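Local atomic coordinates of natterin-like protein (Lethenteron camtschaticum, PDB entry 6IUL), a protein that is a lamprey immune protein with a jacalin-like lectin region and an aerolysin-type region, and probably kills target cells by forming pores in their membranes. Residues Tyr156-Met159 with His160-Leu163. Numbering follows the deposited sequence.
Sequences YPTM and HQIL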
ATOM      1  N   TYR A 156     -17.852   5.966  14.340  1.00 36.14           N
ATOM      2  CA  TYR A 156     -18.182   7.000  13.384  1.00 41.00           C
ATOM      3  C   TYR A 156     -19.474   7.660  13.900  1.00 45.70           C
ATOM      4  O   TYR A 156     -20.587   7.256  13.534  1.00 46.46           O
ATOM      5  CB  TYR A 156     -18.377   6.397  11.986  1.00 39.90           C
ATOM      6  CG  TYR A 156     -17.221   5.555  11.567  1.00 35.31           C
ATOM      7  CD1 TYR A 156     -16.141   6.116  10.910  1.00 33.74           C
ATOM      8  CD2 TYR A 156     -17.217   4.184  11.835  1.00 34.83           C
ATOM      9  CE1 TYR A 156     -15.066   5.324  10.506  1.00 35.27           C
ATOM     10  CE2 TYR A 156     -16.151   3.395  11.465  1.00 36.43           C
ATOM     11  CZ  TYR A 156     -15.066   3.974  10.813  1.00 36.65           C
ATOM     12  OH  TYR A 156     -14.002   3.178  10.454  1.00 35.65           O
ATOM     13  N   PRO A 157     -19.321   8.655  14.783  1.00 47.25           N
ATOM     14  CA  PRO A 157     -20.481   9.149  15.553  1.00 49.36           C
ATOM     15  C   PRO A 157     -21.547   9.918  14.725  1.00 43.50           C
ATOM     16  O   PRO A 157     -22.651  10.084  15.180  1.00 42.37           O
ATOM     17  CB  PRO A 157     -19.836  10.054  16.624  1.00 49.45           C
ATOM     18  CG  PRO A 157     -18.496  10.401  16.082  1.00 51.42           C
ATOM     19  CD  PRO A 157     -18.052   9.280  15.189  1.00 46.02           C
ATOM     20  N   THR A 158     -21.211  10.379  13.532  1.00 43.79           N
ATOM     21  CA  THR A 158     -22.194  11.069  12.687  1.00 42.96           C
ATOM     22  C   THR A 158     -22.725  10.188  11.549  1.00 48.28           C
ATOM     23  O   THR A 158     -23.463  10.672  10.692  1.00 41.61           O
ATOM     24  CB  THR A 158     -21.632  12.335  12.068  1.00 41.28           C
ATOM     25  OG1 THR A 158     -20.638  12.004  11.100  1.00 40.35           O
ATOM     26  CG2 THR A 158     -21.051  13.291  13.150  1.00 47.02           C
ATOM     27  N   MET A 159     -22.367   8.904  11.560  1.00 48.79           N
ATOM     28  CA  MET A 159     -22.627   8.025  10.436  1.00 53.25           C
ATOM     29  C   MET A 159     -24.125   7.855  10.094  1.00 55.79           C
ATOM     30  O   MET A 159     -24.513   7.984   8.931  1.00 43.88           O
ATOM     31  CB  MET A 159     -22.023   6.645  10.690  1.00 53.11           C
ATOM     32  CG  MET A 159     -22.218   5.723   9.484  1.00 51.43           C
ATOM     33  SD  MET A 159     -21.127   4.290   9.484  1.00 51.69           S
ATOM     34  CE  MET A 159     -22.150   3.038  10.240  1.00 56.78           C
ATOM     35  N   HIS A 160     -24.914   7.556  11.119  1.00 57.83           N
ATOM     36  CA  HIS A 160     -26.366   7.472  11.056  1.00 60.74           C
ATOM     37  C   HIS A 160     -27.111   8.735  10.565  1.00 55.98           C
ATOM     38  O   HIS A 160     -28.294   8.655  10.343  1.00 61.34           O
ATOM     39  CB  HIS A 160     -26.873   7.117  12.470  1.00 65.96           C
ATOM     40  CG  HIS A 160     -26.636   8.210  13.481  1.00 73.43           C
ATOM     41  ND1 HIS A 160     -25.380   8.513  13.971  1.00 78.02           N
ATOM     42  CD2 HIS A 160     -27.478   9.114  14.031  1.00 71.02           C
ATOM     43  CE1 HIS A 160     -25.469   9.528  14.810  1.00 73.67           C
ATOM     44  NE2 HIS A 160     -26.732   9.909  14.867  1.00 72.59           N
ATOM     45  N   GLN A 161     -26.454   9.880  10.440  1.00 49.96           N
ATOM     46  CA  GLN A 161     -27.125  11.118  10.074  1.00 54.44           C
ATOM     47  C   GLN A 161     -26.804  11.574   8.674  1.00 55.41           C
ATOM     48  O   GLN A 161     -27.407  12.538   8.201  1.00 53.96           O
ATOM     49  CB  GLN A 161     -26.733  12.278  11.014  1.00 58.62           C
ATOM     50  CG  GLN A 161     -27.054  12.058  12.485  1.00 61.02           C
ATOM     51  CD  GLN A 161     -26.414  13.122  13.391  1.00 66.32           C
ATOM     52  OE1 GLN A 161     -25.436  13.797  13.017  1.00 60.15           O
ATOM     53  NE2 GLN A 161     -26.960  13.264  14.600  1.00 67.15           N
ATOM     54  N   ILE A 162     -25.833  10.953   7.998  1.00 57.77           N
ATOM     55  CA  ILE A 162     -25.550  11.390   6.653  1.00 59.94           C
ATOM     56  C   ILE A 162     -25.821  10.267   5.642  1.00 59.70           C
ATOM     57  O   ILE A 162     -25.561   9.080   5.902  1.00 52.54           O
ATOM     58  CB  ILE A 162     -24.176  12.039   6.532  1.00 65.81           C
ATOM     59  CG1 ILE A 162     -23.132  11.047   6.139  1.00 71.18           C
ATOM     60  CG2 ILE A 162     -23.741  12.732   7.828  1.00 62.42           C
ATOM     61  CD1 ILE A 162     -22.015  11.717   5.361  1.00 76.74           C
ATOM     62  N   LEU A 163     -26.406  10.656   4.514  1.00 59.13           N
ATOM     63  CA  LEU A 163     -26.737   9.675   3.490  1.00 61.37           C
ATOM     64  C   LEU A 163     -25.600   9.519   2.500  1.00 48.60           C
ATOM     65  O   LEU A 163     -24.996  10.523   2.101  1.00 45.93           O
ATOM     66  CB  LEU A 163     -28.046  10.007   2.772  1.00 64.87           C
ATOM     67  CG  LEU A 163     -29.315   9.588   3.550  1.00 73.52           C
ATOM     68  CD1 LEU A 163     -30.489   9.641   2.565  1.00 71.90           C
ATOM     69  CD2 LEU A 163     -29.283   8.219   4.279  1.00 75.67           C
TER
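T158 and Q161 meet through the backbone: Q161 N donates to T158 O at 3.1 Å. The same oxygen is lined by carbon, with I162 CG2 at 3.5 Å and Q161 CB at 3.7 Å from T158 O. One residue on, I162 N reaches M159 O in a weak bond, 3.4 Å long. Both bonds run from residue i+3 back to i, the spacing of the short 3-10 segment at M159-Q161.

The H160 side chain turns back toward P157, its CG set between the backbone N and the carbonyl carbon (chi1 67°). Q161 CG lies over the rim of one face of the imidazole, 3.1 Å above its plane. H160 and Q161 are both exposed, so their polar ends can meet solvent while the aliphatic CG covers part of the ring.

The turn belongs to the connection between strands 135-155 and 166-178 in the aerolysin-like part of the chain. It is entered through a type I beta turn from Y156 to M159, closed by M159 N bonding to Y156 O at 3.1 Å; P157, with phi -69°, fits the second position well. Further out, M159 and I162, being apolar, suit the side facing the sheet: both touch F230, while T158 and I162 both lie on L275. Buried Y156 lies against V232 and Y277, its hydroxyl hydrogen-bonded to W200 NE1.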